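Local coordinates for protein ArsC family reductase (Pseudomonas aeruginosa, PDB 1RW1) that probably acts as a glutathione-dependent thiol reductase of the ArsC family, built on a thioredoxin fold, at residues 1-6 against 93-98; 37-42 against 81-86; 52-57 against 87-92. All coordinates share one frame; numbering follows the deposited sequence.

Contact 1 of 3, residues 1-6 against 93-98; sequences TYVLYG and VLELGG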
# COMPACT_ATOMS: atom_id res chain seq x y z
N THR A 1 -3.02 0.10 -17.59
CA THR A 1 -4.02 0.35 -16.52
C THR A 1 -3.34 0.71 -15.21
O THR A 1 -2.60 -0.12 -14.66
CB THR A 1 -4.86 -0.92 -16.28
OG1 THR A 1 -5.49 -1.35 -17.49
CG2 THR A 1 -6.00 -0.64 -15.30
N TYR A 2 -3.60 1.90 -14.69
CA TYR A 2 -3.14 2.25 -13.35
C TYR A 2 -4.06 1.58 -12.33
O TYR A 2 -5.27 1.46 -12.54
CB TYR A 2 -3.23 3.75 -13.18
CG TYR A 2 -2.37 4.52 -14.16
CD1 TYR A 2 -1.06 4.16 -14.41
CD2 TYR A 2 -2.87 5.62 -14.85
CE1 TYR A 2 -0.27 4.86 -15.30
CE2 TYR A 2 -2.09 6.35 -15.73
CZ TYR A 2 -0.79 5.96 -15.95
OH TYR A 2 -0.01 6.67 -16.83
N VAL A 3 -3.46 1.16 -11.21
CA VAL A 3 -4.22 0.45 -10.17
C VAL A 3 -3.85 1.05 -8.81
O VAL A 3 -2.67 1.15 -8.46
CB VAL A 3 -3.93 -1.07 -10.16
CG1 VAL A 3 -4.86 -1.75 -9.17
CG2 VAL A 3 -4.11 -1.65 -11.56
N LEU A 4 -4.88 1.46 -8.07
CA LEU A 4 -4.74 2.03 -6.74
C LEU A 4 -5.20 0.98 -5.73
O LEU A 4 -6.33 0.50 -5.82
CB LEU A 4 -5.60 3.28 -6.63
CG LEU A 4 -5.36 4.12 -5.37
CD1 LEU A 4 -4.01 4.84 -5.43
CD2 LEU A 4 -6.49 5.12 -5.19
N TYR A 5 -4.36 0.68 -4.74
CA TYR A 5 -4.62 -0.35 -3.75
C TYR A 5 -4.82 0.29 -2.38
O TYR A 5 -3.99 1.09 -1.93
CB TYR A 5 -3.42 -1.30 -3.65
CG TYR A 5 -3.10 -2.07 -4.90
CD1 TYR A 5 -2.41 -1.51 -5.93
CD2 TYR A 5 -3.49 -3.39 -5.03
CE1 TYR A 5 -2.10 -2.23 -7.07
CE2 TYR A 5 -3.20 -4.13 -6.16
CZ TYR A 5 -2.49 -3.54 -7.19
OH TYR A 5 -2.18 -4.26 -8.32
N GLY A 6 -5.88 -0.11 -1.70
CA GLY A 6 -6.13 0.36 -0.35
C GLY A 6 -7.55 0.04 0.07
O GLY A 6 -8.07 -1.03 -0.22
N VAL A 93 -1.06 2.13 -2.37
CA VAL A 93 -0.05 1.73 -3.35
C VAL A 93 -0.64 2.06 -4.70
O VAL A 93 -1.81 1.77 -4.96
CB VAL A 93 0.35 0.25 -3.24
CG1 VAL A 93 1.36 -0.11 -4.32
CG2 VAL A 93 0.91 -0.06 -1.87
N LEU A 94 0.14 2.69 -5.57
CA LEU A 94 -0.31 3.06 -6.91
C LEU A 94 0.63 2.42 -7.91
O LEU A 94 1.83 2.73 -7.92
CB LEU A 94 -0.32 4.56 -7.08
CG LEU A 94 -0.67 5.08 -8.49
CD1 LEU A 94 -2.06 4.65 -8.95
CD2 LEU A 94 -0.56 6.60 -8.51
N GLU A 95 0.09 1.52 -8.74
CA GLU A 95 0.83 0.85 -9.80
C GLU A 95 0.75 1.66 -11.07
O GLU A 95 -0.33 1.95 -11.56
CB GLU A 95 0.35 -0.58 -9.94
CG GLU A 95 0.82 -1.42 -8.76
CD GLU A 95 0.44 -2.86 -8.88
OE1 GLU A 95 -0.48 -3.18 -9.67
OE2 GLU A 95 1.08 -3.68 -8.21
N LEU A 96 1.91 2.03 -11.58
CA LEU A 96 2.05 2.91 -12.73
C LEU A 96 2.46 2.18 -14.01
O LEU A 96 2.54 2.77 -15.07
CB LEU A 96 3.12 3.97 -12.43
CG LEU A 96 2.80 4.90 -11.26
CD1 LEU A 96 4.04 5.65 -10.83
CD2 LEU A 96 1.68 5.85 -11.63
N GLY A 97 2.73 0.89 -13.90
CA GLY A 97 3.21 0.13 -15.03
C GLY A 97 4.55 -0.50 -14.70
O GLY A 97 4.63 -1.64 -14.28
N GLY A 98 5.63 0.25 -14.86
CA GLY A 98 6.94 -0.27 -14.53
C GLY A 98 7.32 -0.12 -13.07
O GLY A 98 8.35 -0.65 -12.64
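Tyr5 and Glu95 meet on one face of an antiparallel strand pair, the phenol OH donating to Glu95 OE1. Their 2.4 Å separation is too short to take literally: the bond is clear in kind but doubtful in length, since Glu95 is modelled in two conformers. OE1 lies at the edge of the Tyr5 ring and in its plane, the carboxylate turned 73° from that ring. Glu95 reaches the phenol with an extended chain. Next to this pair, the CB atoms of Tyr5 and Val93 pack together. On the other face, Leu4 CD1 touches Leu94 CD1 at 4.0 Å, and the Tyr2 ring turns the edge at CE1 to Leu96 O.

The backbone sets this register. The short axes of strands 2-6 and 93-95 run antiparallel, 166° between their N-to-C directions, with Val3-Glu95 and Tyr5-Val93 as hydrogen-bonded pairs flanking non-hydrogen-bonded Leu4-Leu94. Glu95 N donates to Val3 O (2.8 Å, 172° at the hydrogen). These are the two central strands of the mixed thioredoxin-fold sheet.

Further out, Tyr5 OH also bonds His41 NE2. Glu95 OE2 forms a salt bridge with Arg44 and accepts from Trp45 NE1, which would probably favour a charged carboxylate; the OE1 bond adds to this in the conformer described.

Contact 2 of 3, residues 37-42 against 81-86; sequences IDREHL and LMLAQP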
# COMPACT_ATOMS: atom_id res chain seq x y z
N ILE A 37 -5.73 -9.48 -0.68
CA ILE A 37 -4.44 -9.26 -1.37
C ILE A 37 -3.71 -10.60 -1.34
O ILE A 37 -4.06 -11.49 -0.57
CB ILE A 37 -3.62 -8.17 -0.66
CG1 ILE A 37 -2.48 -7.61 -1.53
CG2 ILE A 37 -3.05 -8.70 0.67
CD1 ILE A 37 -2.87 -7.12 -2.92
N ASP A 38 -2.69 -10.74 -2.18
CA ASP A 38 -1.94 -11.98 -2.25
C ASP A 38 -0.43 -11.73 -2.13
O ASP A 38 0.06 -10.60 -2.18
CB ASP A 38 -2.28 -12.74 -3.53
CG ASP A 38 -1.75 -12.06 -4.77
OD1 ASP A 38 -1.11 -11.01 -4.71
OD2 ASP A 38 -1.81 -12.60 -5.87
N ARG A 39 0.31 -12.82 -1.98
CA ARG A 39 1.74 -12.73 -1.78
C ARG A 39 2.45 -12.21 -3.01
O ARG A 39 3.50 -11.59 -2.88
CB ARG A 39 2.34 -14.08 -1.46
CG ARG A 39 2.16 -14.53 -0.12
CD ARG A 39 3.08 -15.71 0.15
NE ARG A 39 2.72 -16.33 1.40
CZ ARG A 39 1.83 -17.27 1.52
NH1 ARG A 39 1.20 -17.75 0.46
NH2 ARG A 39 1.54 -17.72 2.73
N GLU A 40 1.94 -12.48 -4.20
CA GLU A 40 2.61 -12.04 -5.39
C GLU A 40 2.74 -10.52 -5.41
O GLU A 40 3.81 -9.97 -5.71
CB GLU A 40 1.90 -12.60 -6.64
CG GLU A 40 2.66 -12.35 -7.92
CD GLU A 40 2.40 -10.98 -8.52
OE1 GLU A 40 1.41 -10.33 -8.17
OE2 GLU A 40 3.21 -10.54 -9.35
N HIS A 41 1.68 -9.81 -5.05
CA HIS A 41 1.73 -8.36 -4.97
C HIS A 41 2.71 -7.91 -3.91
O HIS A 41 3.54 -7.04 -4.13
CB HIS A 41 0.35 -7.81 -4.61
CG HIS A 41 -0.51 -7.61 -5.78
ND1 HIS A 41 -1.35 -8.56 -6.29
CD2 HIS A 41 -0.65 -6.51 -6.56
CE1 HIS A 41 -2.01 -8.02 -7.31
NE2 HIS A 41 -1.57 -6.79 -7.52
N LEU A 42 2.58 -8.48 -2.71
CA LEU A 42 3.41 -8.05 -1.60
C LEU A 42 4.89 -8.26 -1.87
O LEU A 42 5.72 -7.41 -1.51
CB LEU A 42 3.00 -8.75 -0.32
CG LEU A 42 1.58 -8.43 0.15
CD1 LEU A 42 1.18 -9.38 1.25
CD2 LEU A 42 1.49 -6.99 0.63
N LEU A 81 2.79 -11.24 7.57
CA LEU A 81 1.93 -10.41 8.42
C LEU A 81 0.91 -9.64 7.57
O LEU A 81 -0.28 -9.58 7.90
CB LEU A 81 2.77 -9.42 9.23
CG LEU A 81 3.68 -10.00 10.29
CD1 LEU A 81 4.49 -8.87 10.94
CD2 LEU A 81 2.91 -10.77 11.34
N MSE A 82 1.39 -9.02 6.50
CA MSE A 82 0.51 -8.23 5.63
C MSE A 82 -0.50 -9.07 4.86
O MSE A 82 -1.61 -8.61 4.58
CB MSE A 82 1.35 -7.40 4.66
CG MSE A 82 2.13 -6.32 5.37
SE MSE A 82 3.12 -5.12 4.15
CE MSE A 82 4.58 -6.33 3.68
N LEU A 83 -0.11 -10.29 4.52
CA LEU A 83 -0.97 -11.18 3.77
C LEU A 83 -2.22 -11.49 4.60
O LEU A 83 -3.34 -11.48 4.07
CB LEU A 83 -0.21 -12.47 3.45
CG LEU A 83 -0.98 -13.53 2.68
CD1 LEU A 83 -1.44 -13.03 1.33
CD2 LEU A 83 -0.14 -14.74 2.56
N ALA A 84 -2.03 -11.81 5.88
CA ALA A 84 -3.17 -12.16 6.71
C ALA A 84 -3.97 -10.94 7.12
O ALA A 84 -5.18 -11.05 7.34
CB ALA A 84 -2.71 -12.89 7.94
N GLN A 85 -3.30 -9.79 7.25
CA GLN A 85 -3.93 -8.56 7.75
C GLN A 85 -3.56 -7.38 6.85
O GLN A 85 -2.69 -6.58 7.19
CB GLN A 85 -3.51 -8.28 9.19
CG GLN A 85 -4.11 -9.26 10.18
CD GLN A 85 -3.68 -8.94 11.58
OE1 GLN A 85 -4.31 -8.09 12.26
NE2 GLN A 85 -2.60 -9.53 12.02
N PRO A 86 -4.27 -7.23 5.73
CA PRO A 86 -3.99 -6.13 4.82
C PRO A 86 -4.11 -4.73 5.40
O PRO A 86 -3.59 -3.80 4.79
CB PRO A 86 -5.00 -6.35 3.69
CG PRO A 86 -5.25 -7.82 3.71
CD PRO A 86 -5.21 -8.21 5.14
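Leu83 holds its CG trans to the backbone N (chi1 179°), which carries both methyl branches across to the start of helix 39-49, while Leu42, its CG beside the backbone N (chi1 -63°), points CD1 back at the other helix. The contact joins the N-terminal end of helix 39-49, where Asp38 is the N-cap, to the last turn of helix 75-84 in this ArsC family protein of thioredoxin fold. No hydrogen bond crosses between the segments, so the evidence for their association is the van der Waals fit, with 336 Å² buried in total.

Leu83 divides its branches between two targets. CD1 rests on the backbone at the helix start, 3.6 Å from Ile37 O. CD2 sits 3.3 Å above the plane of the Arg39 guanidinium and over its centre, so the flat group lies across a methyl. Arg39 NE is held from outside the segments by a salt bridge to Glu80, which would help fix the plane over Leu83. Leu42 CD1 settles between neighbouring residues of helix 75-84, 3.9 Å from Met82 CB and 3.6 Å from Leu83 N. Beyond the end of that helix, Ile37 CG2 meets Pro86 CG at 3.9 Å, the two side chains passing antiparallel to one another, and Tyr32 touches both residues.

The cap keeps the first segment in shape. Asp38 OD1 takes two N-H groups of His41 from opposite faces of the carboxylate plane, so one oxygen anchors both the helix start and the imidazole. The backbone donor is His41 N. The second donor, His41 ND1, stands 2.9 Å from Asp38 OD1, with that oxygen only 1° out of the imidazole plane.

Contact 3 of 3, residues 52-57 against 87-92; sequences QTVLNR and SMIKRP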
# COMPACT_ATOMS: atom_id res chain seq x y z
N GLN A 52 10.08 -2.28 5.13
CA GLN A 52 9.78 -1.22 6.10
C GLN A 52 8.97 -0.09 5.49
O GLN A 52 8.28 0.63 6.19
CB GLN A 52 11.05 -0.69 6.73
CG GLN A 52 11.69 -1.68 7.68
CD GLN A 52 13.06 -1.27 8.21
OE1 GLN A 52 13.66 -0.31 7.73
NE2 GLN A 52 13.56 -2.00 9.20
N THR A 53 9.07 0.07 4.18
CA THR A 53 8.30 1.07 3.47
C THR A 53 6.88 0.59 3.22
O THR A 53 5.93 1.34 3.36
CB THR A 53 9.02 1.36 2.16
OG1 THR A 53 10.37 1.77 2.45
CG2 THR A 53 8.33 2.46 1.37
N VAL A 54 6.72 -0.69 2.88
CA VAL A 54 5.41 -1.23 2.55
C VAL A 54 4.59 -1.54 3.81
O VAL A 54 3.37 -1.39 3.81
CB VAL A 54 5.57 -2.48 1.66
CG1 VAL A 54 4.23 -3.08 1.27
CG2 VAL A 54 6.36 -2.14 0.42
N LEU A 55 5.24 -1.99 4.88
CA LEU A 55 4.56 -2.30 6.13
C LEU A 55 4.36 -1.04 6.95
O LEU A 55 5.31 -0.29 7.22
CB LEU A 55 5.41 -3.30 6.93
CG LEU A 55 4.92 -3.76 8.29
CD1 LEU A 55 3.66 -4.57 8.16
CD2 LEU A 55 5.99 -4.55 9.02
N ASN A 56 3.12 -0.80 7.36
CA ASN A 56 2.79 0.33 8.20
C ASN A 56 3.05 0.03 9.67
O ASN A 56 2.13 -0.19 10.44
CB ASN A 56 1.34 0.71 7.98
CG ASN A 56 0.98 2.00 8.68
OD1 ASN A 56 1.86 2.69 9.24
ND2 ASN A 56 -0.29 2.32 8.71
N ARG A 57 4.32 0.04 10.06
CA ARG A 57 4.69 -0.26 11.44
C ARG A 57 4.16 0.78 12.43
O ARG A 57 3.98 0.47 13.60
CB ARG A 57 6.20 -0.38 11.59
CG ARG A 57 6.76 -1.63 10.95
CD ARG A 57 8.24 -1.85 11.30
NE ARG A 57 9.07 -0.80 10.72
CZ ARG A 57 10.36 -0.62 10.98
NH1 ARG A 57 11.00 -1.45 11.79
NH2 ARG A 57 11.00 0.39 10.40
N SER A 87 -4.79 -4.56 6.53
CA SER A 87 -4.80 -3.28 7.22
C SER A 87 -3.42 -2.75 7.50
O SER A 87 -3.27 -1.52 7.62
CB SER A 87 -5.60 -3.41 8.52
OG SER A 87 -5.50 -2.29 9.37
N MSE A 88 -2.42 -3.62 7.64
CA MSE A 88 -1.04 -3.25 7.92
C MSE A 88 -0.26 -2.75 6.73
O MSE A 88 0.89 -2.37 6.89
CB MSE A 88 -0.29 -4.45 8.54
CG MSE A 88 -0.80 -4.70 9.94
SE MSE A 88 0.40 -5.69 11.05
CE MSE A 88 1.52 -6.20 9.55
N ILE A 89 -0.82 -2.83 5.53
CA ILE A 89 -0.12 -2.34 4.34
C ILE A 89 -0.24 -0.82 4.27
O ILE A 89 -1.34 -0.28 4.41
CB ILE A 89 -0.70 -2.97 3.06
CG1 ILE A 89 -0.66 -4.51 3.14
CG2 ILE A 89 0.05 -2.50 1.84
CD1 ILE A 89 -1.56 -5.17 2.12
N LYS A 90 0.86 -0.12 4.04
CA LYS A 90 0.81 1.32 3.85
C LYS A 90 -0.09 1.66 2.66
O LYS A 90 -0.10 0.96 1.65
CB LYS A 90 2.21 1.88 3.63
CG LYS A 90 2.98 2.12 4.90
CD LYS A 90 3.92 3.32 4.80
CE LYS A 90 4.87 3.42 5.99
NZ LYS A 90 5.78 2.27 6.01
N ARG A 91 -0.82 2.76 2.80
CA ARG A 91 -1.78 3.21 1.78
C ARG A 91 -1.34 4.57 1.22
O ARG A 91 -0.83 5.42 1.96
CB ARG A 91 -3.20 3.24 2.31
CG ARG A 91 -3.69 1.87 2.71
CD ARG A 91 -5.15 1.86 3.08
NE ARG A 91 -5.48 2.60 4.28
CZ ARG A 91 -5.70 2.04 5.47
NH1 ARG A 91 -5.54 0.74 5.68
NH2 ARG A 91 -6.10 2.81 6.46
N PRO A 92 -1.79 4.85 -0.00
CA PRO A 92 -2.07 3.86 -1.04
C PRO A 92 -0.84 3.14 -1.52
O PRO A 92 0.27 3.50 -1.17
CB PRO A 92 -2.63 4.72 -2.20
CG PRO A 92 -2.71 6.13 -1.68
CD PRO A 92 -1.68 6.19 -0.60
O HOH W 1 -2.08 0.96 6.84
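Lys90 binds the end of helix 51-54 through both its backbone and its ammonium group. Lys90 N donates almost straight to Val54 O (2.8 Å, 176° at the hydrogen), and NZ donates to Thr53 O at 2.8 Å and Leu55 O at 2.9 Å. The C-terminal end of helix 51-54 is thus bound by a loop that ends in a cis proline, Pro92, just before strand 93-95, as in the thioredoxin fold. NZ stands above both carbonyl planes, more than 50° out of each, and off the lone pairs. Bends at chi2 and chi4 (65°) curl the side chain over Thr53 O. The carbonyls at and just after the helix end would probably help to stabilise the ammonium.

A second backbone bond, from Asn56 N to Met88 O (2.8 Å), makes with that of Lys90 N a single bridge between Leu55 and Ile89. Outside it, Asn56 CB packs on Lys90 CG, and Val54 CG1 lies 4.3 Å from Ile89 CG2. Leu55 and Met88 lie side by side, though the position of the Met88 end is doubtful; Phe62 touches both. Beside the bridge, a water accepts from Asn56 ND2 at 2.9 Å and donates to Ser87 O and Ile89 O.

Along the chain, contacts 2 and 3 both fall within the span between the two segments of contact 1, and their own segments alternate. Contact 1 lies in the sheet; its centre is about 16 Å from that of contact 2 and 15 Å from that of contact 3, which are themselves about 11 Å apart. Segments 81-86, 87-92 and 93-98 are consecutive, so one run leads from helix 75-84 to strand 93-95 through all three. Tyr5 and His41 join contacts 1 and 2, Leu4 packs on Pro92 of contact 3, and Met82 touches Val54, Leu55 and Ile89. The largely helical chain that separates strands 2-6 and 93-95 in sequence is thereby tied back to the sheet.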